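Local coordinates for protein D-glyceraldehyde dehydrogenase (NADP(+)) (Thermoplasma acidophilum, PDB 5IZD) that oxidises D-glyceraldehyde to D-glycerate with NADP(+) as the hydride acceptor in the non-phosphorylated Entner-Doudoroff pathway, at residues R70-I75 and Q107-A112; D102-Q107 and M154-L159. All blocks are in the same frame, centred on the assembly; numbering follows the deposited sequence.

Contact 1 of 2, residues R70-I75 and Q107-A112; sequences RAKELI and QIQYYA
The side-chain amide of Gln109 is met from above its plane by the ammonium group of Lys72, while the amide nitrogen, Gln109 NE2, is taken up by the carboxylate of Glu113 one helical turn on. The contact is an antiparallel helix pair of the aldehyde dehydrogenase fold: helix 39-77 runs against helix 94-112, with segment axes 167° apart in direction and 9.6 Å at closest approach. Segment 70-75 also falls in a predicted coiled coil. The backbones come nearest at Lys72 CA and Ile108 CA, 6.3 Å apart, and Lys72 works on two levels from there. Its root packs on the branch methyl of Ile108, with Lys72 CB 3.8 Å from Ile108 CG2, the two side chains running alongside each other in opposite senses. Lys72 CG lies anti to the backbone N, and farther out the chain bends at chi3 (67°), which carries the tip round to Gln109. On the way Lys72 CD passes 3.9 Å from Gln109 CB, so the aliphatic part of the lysine is packed as well as its charged end. Gln109 answers with a bend at chi2 that brings its carbonyl oxygen across to the lysine, although its CB does not point at helix 39-77. Deeper in, two buried isoleucines close the interface by their terminal methyls, Ile75 CD1 and Ile108 CD1 lying 3.8 Å apart. Ile68 and Ala156 also touch Ile108, whereas Gln109 packs on Tyr69 of the second subunit, placing the polar end of the contact beside the second subunit. The hydrogen bond spanning the two helices runs from Lys72 NZ to Gln109 OE1 at 2.8 Å, its donor 43° out of the carbonyl plane and hence not on a lone pair.

Contact 2 of 2, residues D102-Q107 and M154-L159; sequences DGVIDQ and MVARKL
Gly103 O is gripped twice by Gln107, the residue that reaches over to Arg157: the backbone Gln107 N binds it at 3.0 Å as part of the helix, and the side-chain Gln107 NE2 at 3.2 Å from the opposite face of the carbonyl plane. Gln107 NE2 also donates to Gly153 O, next to segment 154-159. With the amide so held, Gln107 OE1 comes to rest 3.2 Å from Arg157 CB, on the aliphatic root of the arginine. The amide and guanidinium planes stand 78° apart, and the strong polar partner of that guanidinium is Glu441, in a salt bridge through Arg157 NH2. Apart from the amide, both methyls of Val104 reach Ala156 CB, with Val104 CG1 4.0 Å from Ala156 CB. The small alanine accompanies a close backbone approach, Val104 CA to Ala156 CA being 5.5 Å. The segments of helices 94-112 and 153-164 are almost parallel, 8° apart in direction. Arg157 is a substrate and NADP(+) binding residue by similarity, and because Gly103 O and Gly153 O both accept from Gln107 NE2, the amide is probably held with its oxygen toward the CB of Arg157.

Contacts 1 and 2 lie with their centres about 8 Å apart and share helix 94-112, which packs against helix 39-77 in the first and helix 153-164 in the second. The segments share Gln107, whose side chain serves contact 2. Along the chain they alternate, 70-75, 102-107, 107-112 and 154-159, so the pairings interleave. The contacts touch through apolar side chains: Ile108 CG1 meets Ala156 CB at 4.0 Å, and Ile75 CG2 lies 4.2 Å from Val104 CG1. Both border the second subunit, contact 1 through Gln109 and contact 2 through the Asp106 salt bridge to Arg116 of the second subunit. Contact 2 also carries Arg157, about 4 Å from Glu247, the predicted proton acceptor, between side chains. Helix 94-112 thus connects the subunit interface with the active-site surroundings.

Contact 1 of 2, residues R70-I75 and Q107-A112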
loop_
_atom_site.group_PDB
_atom_site.type_symbol
_atom_site.label_atom_id
_atom_site.label_comp_id
_atom_site.label_asym_id
_atom_site.label_seq_id
_atom_site.Cartn_x
_atom_site.Cartn_y
_atom_site.Cartn_z
ATOM N N ARG A 70 22.602 -3.893 16.430
ATOM C CA ARG A 70 23.755 -4.192 17.255
ATOM C C ARG A 70 24.483 -5.365 16.597
ATOM O O ARG A 70 25.636 -5.262 16.336
ATOM C CB ARG A 70 23.307 -4.529 18.658
ATOM C CG ARG A 70 24.288 -4.140 19.750
ATOM C CD ARG A 70 23.580 -3.382 20.872
ATOM N NE ARG A 70 22.726 -4.279 21.599
ATOM C CZ ARG A 70 21.594 -3.936 22.170
ATOM N NH1 ARG A 70 20.895 -4.849 22.804
ATOM N NH2 ARG A 70 21.183 -2.685 22.118
ATOM N N ALA A 71 23.768 -6.446 16.308
ATOM C CA ALA A 71 24.311 -7.613 15.562
ATOM C C ALA A 71 24.974 -7.206 14.263
ATOM O O ALA A 71 26.097 -7.573 13.992
ATOM C CB ALA A 71 23.272 -8.667 15.290
ATOM N N LYS A 72 24.274 -6.404 13.478
ATOM C CA LYS A 72 24.893 -5.833 12.303
ATOM C C LYS A 72 26.253 -5.145 12.603
ATOM O O LYS A 72 27.223 -5.463 11.934
ATOM C CB LYS A 72 24.008 -4.843 11.601
ATOM C CG LYS A 72 24.515 -4.589 10.191
ATOM C CD LYS A 72 24.155 -3.233 9.680
ATOM C CE LYS A 72 24.837 -2.114 10.415
ATOM N NZ LYS A 72 24.528 -0.887 9.644
ATOM N N GLU A 73 26.299 -4.235 13.581
ATOM C CA GLU A 73 27.550 -3.535 13.930
ATOM C C GLU A 73 28.681 -4.502 14.380
ATOM O O GLU A 73 29.824 -4.276 14.017
ATOM C CB GLU A 73 27.351 -2.501 15.021
ATOM C CG GLU A 73 26.393 -1.363 14.641
ATOM C CD GLU A 73 25.785 -0.677 15.878
ATOM O OE1 GLU A 73 26.510 -0.396 16.875
ATOM O OE2 GLU A 73 24.583 -0.425 15.866
ATOM N N LEU A 74 28.343 -5.521 15.172
ATOM C CA LEU A 74 29.329 -6.534 15.637
ATOM C C LEU A 74 29.859 -7.361 14.494
ATOM O O LEU A 74 31.017 -7.598 14.428
ATOM C CB LEU A 74 28.743 -7.456 16.704
ATOM C CG LEU A 74 28.443 -6.798 18.046
ATOM C CD1 LEU A 74 27.810 -7.826 18.955
ATOM C CD2 LEU A 74 29.711 -6.263 18.690
ATOM N N ILE A 75 28.996 -7.721 13.544
ATOM C CA ILE A 75 29.382 -8.448 12.341
ATOM C C ILE A 75 30.350 -7.583 11.560
ATOM O O ILE A 75 31.436 -8.028 11.200
ATOM C CB ILE A 75 28.139 -8.897 11.525
ATOM C CG1 ILE A 75 27.407 -10.002 12.287
ATOM C CG2 ILE A 75 28.528 -9.392 10.145
ATOM C CD1 ILE A 75 26.112 -10.502 11.652
ATOM N N GLN A 107 21.748 -6.617 4.207
ATOM C CA GLN A 107 20.465 -7.224 4.359
ATOM C C GLN A 107 19.936 -7.041 5.759
ATOM O O GLN A 107 18.756 -6.771 5.970
ATOM C CB GLN A 107 20.516 -8.714 4.041
ATOM C CG GLN A 107 20.493 -9.050 2.571
ATOM C CD GLN A 107 20.511 -10.561 2.406
ATOM O OE1 GLN A 107 19.474 -11.174 2.147
ATOM N NE2 GLN A 107 21.667 -11.178 2.667
ATOM N N ILE A 108 20.816 -7.269 6.731
ATOM C CA ILE A 108 20.425 -7.083 8.105
ATOM C C ILE A 108 19.985 -5.608 8.342
ATOM O O ILE A 108 18.972 -5.363 9.006
ATOM C CB ILE A 108 21.531 -7.488 9.066
ATOM C CG1 ILE A 108 21.695 -9.017 9.068
ATOM C CG2 ILE A 108 21.164 -7.026 10.465
ATOM C CD1 ILE A 108 22.979 -9.478 9.755
ATOM N N GLN A 109 20.728 -4.636 7.803
ATOM C CA GLN A 109 20.310 -3.233 7.867
ATOM C C GLN A 109 18.910 -3.020 7.262
ATOM O O GLN A 109 18.026 -2.519 7.925
ATOM C CB GLN A 109 21.294 -2.344 7.149
ATOM C CG GLN A 109 20.916 -0.877 7.163
ATOM C CD GLN A 109 20.989 -0.232 8.531
ATOM O OE1 GLN A 109 21.696 -0.684 9.398
ATOM N NE2 GLN A 109 20.245 0.847 8.715
ATOM N N TYR A 110 18.745 -3.491 6.044
ATOM C CA TYR A 110 17.530 -3.288 5.279
ATOM C C TYR A 110 16.313 -3.864 6.010
ATOM O O TYR A 110 15.305 -3.163 6.140
ATOM C CB TYR A 110 17.642 -3.906 3.909
ATOM C CG TYR A 110 16.320 -3.899 3.154
ATOM C CD1 TYR A 110 15.909 -2.775 2.390
ATOM C CD2 TYR A 110 15.471 -5.024 3.187
ATOM C CE1 TYR A 110 14.699 -2.791 1.692
ATOM C CE2 TYR A 110 14.243 -5.011 2.541
ATOM C CZ TYR A 110 13.873 -3.893 1.791
ATOM O OH TYR A 110 12.662 -3.938 1.166
ATOM N N TYR A 111 16.408 -5.104 6.514
ATOM C CA TYR A 111 15.271 -5.709 7.183
ATOM C C TYR A 111 14.939 -5.031 8.506
ATOM O O TYR A 111 13.736 -4.825 8.829
ATOM C CB TYR A 111 15.414 -7.216 7.358
ATOM C CG TYR A 111 15.279 -7.976 6.064
ATOM C CD1 TYR A 111 14.100 -7.974 5.360
ATOM C CD2 TYR A 111 16.337 -8.697 5.541
ATOM C CE1 TYR A 111 13.968 -8.629 4.172
ATOM C CE2 TYR A 111 16.218 -9.397 4.364
ATOM C CZ TYR A 111 15.018 -9.371 3.678
ATOM O OH TYR A 111 14.849 -10.035 2.465
ATOM N N ALA A 112 15.971 -4.676 9.271
ATOM C CA ALA A 112 15.770 -3.940 10.501
ATOM C C ALA A 112 15.120 -2.579 10.275
ATOM O O ALA A 112 14.318 -2.151 11.106
ATOM C CB ALA A 112 17.057 -3.815 11.295
#

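Contact 2 of 2, residues D102-Q107 and M154-L159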
loop_
_atom_site.group_PDB
_atom_site.type_symbol
_atom_site.label_atom_id
_atom_site.label_comp_id
_atom_site.label_asym_id
_atom_site.label_seq_id
_atom_site.Cartn_x
_atom_site.Cartn_y
_atom_site.Cartn_z
ATOM N N ASP A 102 29.424 -8.300 2.686
ATOM C CA ASP A 102 28.881 -7.003 2.401
ATOM C C ASP A 102 27.344 -7.172 2.427
ATOM O O ASP A 102 26.639 -6.421 3.019
ATOM C CB ASP A 102 29.291 -6.576 1.001
ATOM C CG ASP A 102 30.641 -5.892 0.946
ATOM O OD1 ASP A 102 31.230 -5.641 1.977
ATOM O OD2 ASP A 102 31.096 -5.573 -0.144
ATOM N N GLY A 103 26.880 -8.202 1.753
ATOM C CA GLY A 103 25.489 -8.533 1.625
ATOM C C GLY A 103 24.812 -8.913 2.899
ATOM O O GLY A 103 23.655 -8.656 3.068
ATOM N N VAL A 104 25.542 -9.533 3.803
ATOM C CA VAL A 104 24.995 -9.907 5.074
ATOM C C VAL A 104 24.659 -8.609 5.808
ATOM O O VAL A 104 23.632 -8.492 6.385
ATOM C CB VAL A 104 25.992 -10.783 5.901
ATOM C CG1 VAL A 104 25.695 -10.753 7.373
ATOM C CG2 VAL A 104 26.016 -12.222 5.436
ATOM N N ILE A 105 25.580 -7.672 5.761
ATOM C CA ILE A 105 25.514 -6.371 6.435
ATOM C C ILE A 105 24.414 -5.531 5.795
ATOM O O ILE A 105 23.548 -5.058 6.522
ATOM C CB ILE A 105 26.886 -5.622 6.417
ATOM C CG1 ILE A 105 27.913 -6.357 7.311
ATOM C CG2 ILE A 105 26.752 -4.149 6.836
ATOM C CD1 ILE A 105 29.369 -6.087 6.945
ATOM N N ASP A 106 24.352 -5.457 4.486
ATOM C CA ASP A 106 23.280 -4.746 3.820
ATOM C C ASP A 106 21.884 -5.313 4.103
ATOM O O ASP A 106 20.966 -4.573 4.244
ATOM C CB ASP A 106 23.497 -4.706 2.318
ATOM C CG ASP A 106 22.388 -3.920 1.566
ATOM O OD1 ASP A 106 22.375 -2.718 1.624
ATOM O OD2 ASP A 106 21.535 -4.509 0.913
ATOM N N GLN A 107 21.748 -6.617 4.207
ATOM C CA GLN A 107 20.465 -7.224 4.359
ATOM C C GLN A 107 19.936 -7.041 5.759
ATOM O O GLN A 107 18.756 -6.771 5.970
ATOM C CB GLN A 107 20.516 -8.714 4.041
ATOM C CG GLN A 107 20.493 -9.050 2.571
ATOM C CD GLN A 107 20.511 -10.561 2.406
ATOM O OE1 GLN A 107 19.474 -11.174 2.147
ATOM N NE2 GLN A 107 21.667 -11.178 2.667
ATOM N N MET A 154 22.398 -16.362 3.205
ATOM C CA MET A 154 21.076 -16.999 3.367
ATOM C C MET A 154 20.620 -17.001 4.820
ATOM O O MET A 154 19.421 -16.994 5.114
ATOM C CB MET A 154 21.072 -18.411 2.790
ATOM C CG MET A 154 21.261 -18.461 1.292
ATOM S SD MET A 154 19.698 -17.979 0.485
ATOM C CE MET A 154 20.282 -18.344 -1.198
ATOM N N VAL A 155 21.592 -17.024 5.737
ATOM C CA VAL A 155 21.268 -16.924 7.135
ATOM C C VAL A 155 20.754 -15.538 7.458
ATOM O O VAL A 155 19.711 -15.416 8.048
ATOM C CB VAL A 155 22.478 -17.306 8.006
ATOM C CG1 VAL A 155 22.263 -16.937 9.451
ATOM C CG2 VAL A 155 22.784 -18.783 7.782
ATOM N N ALA A 156 21.514 -14.514 7.106
ATOM C CA ALA A 156 21.037 -13.132 7.224
ATOM C C ALA A 156 19.635 -12.918 6.568
ATOM O O ALA A 156 18.791 -12.279 7.144
ATOM C CB ALA A 156 22.035 -12.152 6.603
ATOM N N ARG A 157 19.434 -13.444 5.370
ATOM C CA ARG A 157 18.175 -13.259 4.629
ATOM C C ARG A 157 16.934 -13.763 5.368
ATOM O O ARG A 157 15.902 -13.169 5.241
ATOM C CB ARG A 157 18.251 -13.958 3.279
ATOM C CG ARG A 157 16.900 -14.092 2.578
ATOM C CD ARG A 157 17.094 -14.705 1.216
ATOM N NE ARG A 157 17.713 -13.761 0.326
ATOM C CZ ARG A 157 18.194 -14.077 -0.874
ATOM N NH1 ARG A 157 18.133 -15.326 -1.340
ATOM N NH2 ARG A 157 18.743 -13.117 -1.609
ATOM N N LYS A 158 17.057 -14.862 6.086
ATOM C CA LYS A 158 16.005 -15.497 6.838
ATOM C C LYS A 158 15.867 -15.010 8.291
ATOM O O LYS A 158 14.739 -14.741 8.739
ATOM C CB LYS A 158 16.227 -17.013 6.784
ATOM C CG LYS A 158 16.107 -17.481 5.338
ATOM C CD LYS A 158 16.132 -18.973 5.181
ATOM C CE LYS A 158 16.341 -19.372 3.736
ATOM N NZ LYS A 158 15.167 -19.024 2.911
ATOM N N LEU A 159 16.977 -14.848 9.015
ATOM C CA LEU A 159 16.914 -14.428 10.431
ATOM C C LEU A 159 16.484 -12.974 10.587
ATOM O O LEU A 159 15.665 -12.683 11.430
ATOM C CB LEU A 159 18.244 -14.605 11.201
ATOM C CG LEU A 159 18.869 -15.977 11.402
ATOM C CD1 LEU A 159 20.145 -15.803 12.168
ATOM C CD2 LEU A 159 17.998 -16.937 12.147
#